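Local coordinates for protein fiber KNOB domain (Avirulent turkey hemorrhagic enteritis virus, PDB 4D63) that forms the trimeric head of the turkey adenovirus 3 fibre and binds sialic acid, probably serving in attachment to host cells, at residues A[77-81]-A[82-86]; A[98-101]-A[102-106]. One frame throughout, in Å; residues are numbered along the deposited sequence.

Contact 1. Residues A[77-81]-A[82-86]. With SIA (N-acetyl-alpha-neuraminic acid), chain B.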
loop_
_atom_site.group_PDB
_atom_site.type_symbol
_atom_site.label_atom_id
_atom_site.label_comp_id
_atom_site.label_asym_id
_atom_site.label_seq_id
_atom_site.Cartn_x
_atom_site.Cartn_y
_atom_site.Cartn_z
ATOM N N ILE A 77 0.004 -8.041 -13.448
ATOM C CA ILE A 77 -0.311 -8.134 -12.043
ATOM C C ILE A 77 0.336 -9.404 -11.527
ATOM O O ILE A 77 0.127 -10.476 -12.067
ATOM C CB ILE A 77 -1.821 -8.209 -11.845
ATOM C CG1 ILE A 77 -2.470 -6.902 -12.299
ATOM C CG2 ILE A 77 -2.167 -8.555 -10.400
ATOM C CD1 ILE A 77 -3.983 -6.960 -12.269
ATOM N N ILE A 78 1.120 -9.277 -10.474
ATOM C CA ILE A 78 1.927 -10.385 -9.989
ATOM C C ILE A 78 1.862 -10.487 -8.461
ATOM O O ILE A 78 2.172 -9.524 -7.751
ATOM C CB ILE A 78 3.395 -10.255 -10.465
ATOM C CG1 ILE A 78 4.293 -11.305 -9.794
ATOM C CG2 ILE A 78 3.957 -8.868 -10.220
ATOM C CD1 ILE A 78 5.561 -11.603 -10.579
ATOM N N GLN A 79 1.488 -11.665 -7.975
ATOM C CA GLN A 79 1.413 -11.928 -6.568
ATOM C C GLN A 79 2.422 -12.972 -6.142
ATOM O O GLN A 79 2.465 -14.042 -6.730
ATOM C CB GLN A 79 0.021 -12.415 -6.188
ATOM C CG GLN A 79 -0.222 -12.427 -4.686
ATOM C CD GLN A 79 -1.581 -12.976 -4.306
ATOM O OE1 GLN A 79 -2.594 -12.567 -4.824
ATOM N NE2 GLN A 79 -1.598 -13.877 -3.362
ATOM N N PHE A 80 3.187 -12.675 -5.080
ATOM C CA PHE A 80 4.044 -13.674 -4.440
ATOM C C PHE A 80 3.194 -14.565 -3.564
ATOM O O PHE A 80 2.388 -14.070 -2.778
ATOM C CB PHE A 80 5.166 -13.008 -3.650
ATOM C CG PHE A 80 6.196 -12.356 -4.520
ATOM C CD1 PHE A 80 5.898 -11.174 -5.215
ATOM C CD2 PHE A 80 7.454 -12.909 -4.664
ATOM C CE1 PHE A 80 6.838 -10.560 -6.034
ATOM C CE2 PHE A 80 8.390 -12.315 -5.507
ATOM C CZ PHE A 80 8.089 -11.141 -6.179
ATOM N N ILE A 81 3.384 -15.885 -3.696
ATOM C CA ILE A 81 2.482 -16.873 -3.100
ATOM C C ILE A 81 3.074 -17.800 -2.024
ATOM O O ILE A 81 2.339 -18.619 -1.469
ATOM C CB ILE A 81 1.771 -17.758 -4.178
ATOM C CG1 ILE A 81 2.790 -18.668 -4.895
ATOM C CG2 ILE A 81 0.981 -16.885 -5.155
ATOM C CD1 ILE A 81 2.187 -19.673 -5.847
ATOM N N ASP A 82 4.364 -17.691 -1.716
ATOM C CA ASP A 82 4.960 -18.519 -0.654
ATOM C C ASP A 82 4.431 -18.249 0.767
ATOM O O ASP A 82 4.489 -19.137 1.616
ATOM C CB ASP A 82 6.484 -18.361 -0.650
ATOM C CG ASP A 82 7.135 -18.993 -1.879
ATOM O OD1 ASP A 82 6.680 -20.093 -2.263
ATOM O OD2 ASP A 82 8.077 -18.388 -2.464
ATOM N N ASN A 83 3.931 -17.044 1.037
ATOM C CA ASN A 83 3.615 -16.670 2.417
ATOM C C ASN A 83 2.184 -16.170 2.566
ATOM O O ASN A 83 1.928 -15.201 3.281
ATOM C CB ASN A 83 4.584 -15.592 2.920
ATOM C CG ASN A 83 4.373 -14.254 2.218
ATOM O OD1 ASN A 83 3.967 -14.217 1.050
ATOM N ND2 ASN A 83 4.621 -13.153 2.928
ATOM N N ILE A 84 1.241 -16.857 1.935
ATOM C CA ILE A 84 -0.156 -16.533 2.167
ATOM C C ILE A 84 -0.545 -16.963 3.605
ATOM O O ILE A 84 -0.484 -18.134 3.950
ATOM C CB ILE A 84 -1.077 -17.108 1.054
ATOM C CG1 ILE A 84 -0.630 -16.564 -0.313
ATOM C CG2 ILE A 84 -2.536 -16.723 1.315
ATOM C CD1 ILE A 84 -1.279 -17.263 -1.474
ATOM N N GLY A 85 -0.886 -15.998 4.459
ATOM C CA GLY A 85 -1.254 -16.316 5.832
ATOM C C GLY A 85 -2.593 -17.062 5.842
ATOM O O GLY A 85 -3.397 -16.925 4.907
ATOM N N VAL A 86 -2.824 -17.826 6.911
ATOM C CA VAL A 86 -4.010 -18.693 7.049
ATOM C C VAL A 86 -4.559 -18.580 8.450
ATOM O O VAL A 86 -3.791 -18.425 9.421
ATOM C CB VAL A 86 -3.685 -20.213 6.885
ATOM C CG1 VAL A 86 -3.505 -20.603 5.442
ATOM C CG2 VAL A 86 -2.428 -20.598 7.668
HETATM C C1 SIA B . -11.054 -23.368 4.514
HETATM C C2 SIA B . -9.933 -23.771 3.563
HETATM C C3 SIA B . -9.838 -22.805 2.364
HETATM C C4 SIA B . -9.164 -21.474 2.727
HETATM C C5 SIA B . -7.802 -21.779 3.330
HETATM C C6 SIA B . -8.015 -22.628 4.594
HETATM C C7 SIA B . -6.723 -23.046 5.298
HETATM C C8 SIA B . -6.933 -24.166 6.336
HETATM C C9 SIA B . -6.141 -25.437 6.012
HETATM C C10 SIA B . -5.864 -20.298 3.051
HETATM C C11 SIA B . -5.276 -18.912 3.200
HETATM N N5 SIA B . -7.090 -20.523 3.528
HETATM O O1A SIA B . -11.917 -22.554 4.106
HETATM O O1B SIA B . -11.104 -23.874 5.665
HETATM O O2 SIA B . -10.171 -25.127 3.121
HETATM O O4 SIA B . -8.994 -20.600 1.587
HETATM O O6 SIA B . -8.660 -23.843 4.212
HETATM O O7 SIA B . -5.796 -23.472 4.283
HETATM O O8 SIA B . -6.548 -23.755 7.652
HETATM O O9 SIA B . -6.661 -26.536 6.774
HETATM O O10 SIA B . -5.233 -21.170 2.500
HETATM O O HOH W 1 3.481 -12.336 -0.811
HETATM O O HOH W 2 1.379 -19.513 0.957
#

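Contact 2. Residues A[98-101]-A[102-106]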
loop_
_atom_site.group_PDB
_atom_site.type_symbol
_atom_site.label_atom_id
_atom_site.label_comp_id
_atom_site.label_asym_id
_atom_site.label_seq_id
_atom_site.Cartn_x
_atom_site.Cartn_y
_atom_site.Cartn_z
ATOM N N ILE A 98 8.162 -14.459 3.894
ATOM C CA ILE A 98 9.256 -14.672 2.937
ATOM C C ILE A 98 10.567 -14.244 3.617
ATOM O O ILE A 98 10.759 -13.085 3.958
ATOM C CB ILE A 98 9.089 -13.884 1.630
ATOM C CG1 ILE A 98 7.840 -14.369 0.885
ATOM C CG2 ILE A 98 10.341 -14.046 0.765
ATOM C CD1 ILE A 98 7.384 -13.408 -0.188
ATOM N N GLU A 99 11.467 -15.181 3.802
ATOM C CA GLU A 99 12.658 -14.943 4.587
ATOM C C GLU A 99 13.834 -14.690 3.674
ATOM O O GLU A 99 14.167 -15.526 2.854
ATOM C CB GLU A 99 12.946 -16.158 5.470
ATOM C CG GLU A 99 11.788 -16.505 6.394
ATOM C CD GLU A 99 12.045 -17.743 7.221
ATOM O OE1 GLU A 99 12.622 -18.701 6.665
ATOM O OE2 GLU A 99 11.658 -17.762 8.415
ATOM N N LEU A 100 14.446 -13.522 3.812
ATOM C CA LEU A 100 15.599 -13.158 3.014
ATOM C C LEU A 100 16.793 -12.891 3.929
ATOM O O LEU A 100 16.709 -12.071 4.854
ATOM C CB LEU A 100 15.262 -11.925 2.167
ATOM C CG LEU A 100 14.148 -12.160 1.134
ATOM C CD1 LEU A 100 13.634 -10.823 0.611
ATOM C CD2 LEU A 100 14.641 -13.056 -0.018
ATOM N N ARG A 101 17.884 -13.607 3.693
ATOM C CA ARG A 101 19.084 -13.519 4.534
ATOM C C ARG A 101 20.078 -12.565 3.914
ATOM O O ARG A 101 19.920 -12.189 2.765
ATOM C CB ARG A 101 19.728 -14.904 4.669
ATOM C CG ARG A 101 18.789 -15.956 5.246
ATOM C CD ARG A 101 19.495 -17.181 5.815
ATOM N NE ARG A 101 19.116 -17.373 7.223
ATOM C CZ ARG A 101 19.888 -17.087 8.280
ATOM N NH1 ARG A 101 21.129 -16.621 8.145
ATOM N NH2 ARG A 101 19.417 -17.278 9.500
ATOM N N SER A 102 21.118 -12.225 4.679
ATOM C CA SER A 102 22.222 -11.362 4.264
ATOM C C SER A 102 22.793 -11.762 2.929
ATOM O O SER A 102 23.019 -10.924 2.085
ATOM C CB SER A 102 23.402 -11.450 5.260
ATOM O OG SER A 102 23.019 -11.145 6.587
ATOM N N ALA A 103 23.045 -13.055 2.773
ATOM C CA ALA A 103 23.664 -13.607 1.573
ATOM C C ALA A 103 22.837 -13.442 0.272
ATOM O O ALA A 103 23.406 -13.532 -0.831
ATOM C CB ALA A 103 23.986 -15.080 1.814
ATOM N N ASP A 104 21.518 -13.218 0.407
ATOM C CA ASP A 104 20.638 -12.821 -0.719
ATOM C C ASP A 104 20.769 -11.318 -1.152
ATOM O O ASP A 104 20.252 -10.929 -2.210
ATOM C CB ASP A 104 19.168 -13.133 -0.380
ATOM C CG ASP A 104 18.917 -14.611 -0.098
ATOM O OD1 ASP A 104 19.225 -15.406 -0.986
ATOM O OD2 ASP A 104 18.407 -14.986 1.005
ATOM N N PHE A 105 21.442 -10.485 -0.346
ATOM C CA PHE A 105 21.572 -9.051 -0.642
ATOM C C PHE A 105 22.909 -8.703 -1.249
ATOM O O PHE A 105 23.923 -9.367 -1.002
ATOM C CB PHE A 105 21.460 -8.183 0.620
ATOM C CG PHE A 105 20.240 -8.447 1.438
ATOM C CD1 PHE A 105 18.998 -8.551 0.839
ATOM C CD2 PHE A 105 20.339 -8.596 2.811
ATOM C CE1 PHE A 105 17.871 -8.812 1.600
ATOM C CE2 PHE A 105 19.225 -8.865 3.574
ATOM C CZ PHE A 105 17.986 -8.971 2.967
ATOM N N LEU A 106 22.914 -7.610 -1.995
ATOM C CA LEU A 106 24.149 -7.039 -2.498
ATOM C C LEU A 106 24.874 -6.305 -1.397
ATOM O O LEU A 106 24.257 -5.788 -0.453
ATOM C CB LEU A 106 23.893 -6.079 -3.663
ATOM C CG LEU A 106 23.328 -6.723 -4.923
ATOM C CD1 LEU A 106 23.241 -5.684 -6.020
ATOM C CD2 LEU A 106 24.151 -7.909 -5.401
#

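Contact 1. Residues A[77-81]-A[82-86]
Ile84 holds CG1 anti to its own carbonyl carbon (chi1 -58°) and carries the extended branch back to Ile81, where CD1 lies 4.1 Å from CB of Ile81. The same branch crosses the side chain of Gln79 at about a right angle, with Gln79 NE2 3.9 Å from Ile84 CD1. Asn83 folds its CG between backbone N and carbonyl carbon (chi1 69°), which turns the amide toward the end of strand 75-80. Two waters close the turn: one donates to Phe80 O and, at 2.7 Å, to Asn83 OD1; the other donates to Ile81 O and accepts from Ile84 N, 2.8 Å away. The amide nitrogen ND2 of Asn83 hydrogen-bonds Ser178 O, while Asp82 forms a salt bridge with Arg66. Beyond the turn, the acetyl methyl C11 of the bound sialic acid sits 3.2 Å from Gly85 O, 3.3 Å from Val86 CG1 and 4.0 Å from Ile84 CG2. Lys154, Glu125 and Asn155 of the second subunit, with Met87 O, hydrogen-bond the sugar. Phe80 O, Ile81 O and Ile84 N thus find partners in water, and Val86 and, more distantly, Ile84 offer apolar carbon to the acetyl methyl, beside the carbonyl of Gly85, at a subunit boundary.

Contact 2. Residues A[98-101]-A[102-106]
A short 3-10 turn, 102-104, follows directly on strand 98-101, one of the two outermost strands of the large antiparallel sheet within this chain, and Arg101 and Asp104 clasp each other across the junction. Arg101 N donates to Asp104 OD2 at 3.1 Å with an N-H...O angle of 158°, meeting the anti lone pair of the carboxylate oxygen. In return Asp104 N donates to Arg101 O, 3.0 Å away, from above the carbonyl plane and 53° out of it. With CG anti to the carbonyl carbon of Asp104 (chi1 -60°), the carboxylate swings back to meet Arg101 N; the bond from Asp104 N belongs to the 3-10 turn itself. Phe105 N then bonds to Ser102 O at 2.9 Å, continuing the turn. The Phe105 ring lies against the same junction: Arg101 O lies over one face, 3.5 Å above the plane and offset toward the rim, and CZ comes within 4.1 Å of Leu100 CB. Ile174 of strand 171-176, together with Val116 and Tyr114 of strand 113-120, also packs on this ring. The second carboxylate oxygen, Asp104 OD1, accepts from the hydroxyls of Thr61 and Thr59. Both oxygens of the buried Asp104 are therefore engaged, which fixes the rotation of its carboxylate and probably favours its charged form, while the reciprocal bonds tie the 3-10 turn to the strand's last residue.

Overall arrangement
Both contacts shape the chain as it leaves a strand of the same large antiparallel sheet, and they meet where Asn83 CG packs 3.7 Å from Ile98 CG1, with Phe80 also touching Ile98. Their centres are about 18 Å apart, and each is partly buried. Contact 1 bridges its turn through ordered water and aliphatic side chains, then runs out to a sialic acid held between subunits. Contact 2 relies on one carboxylate-to-backbone and one backbone-to-backbone hydrogen bond, backed by an aromatic ring, and Leu106 packs on Pro90 of the third subunit. Of six touching residues, contact 1 has three buried and none exposed, contact 2 two buried and two exposed.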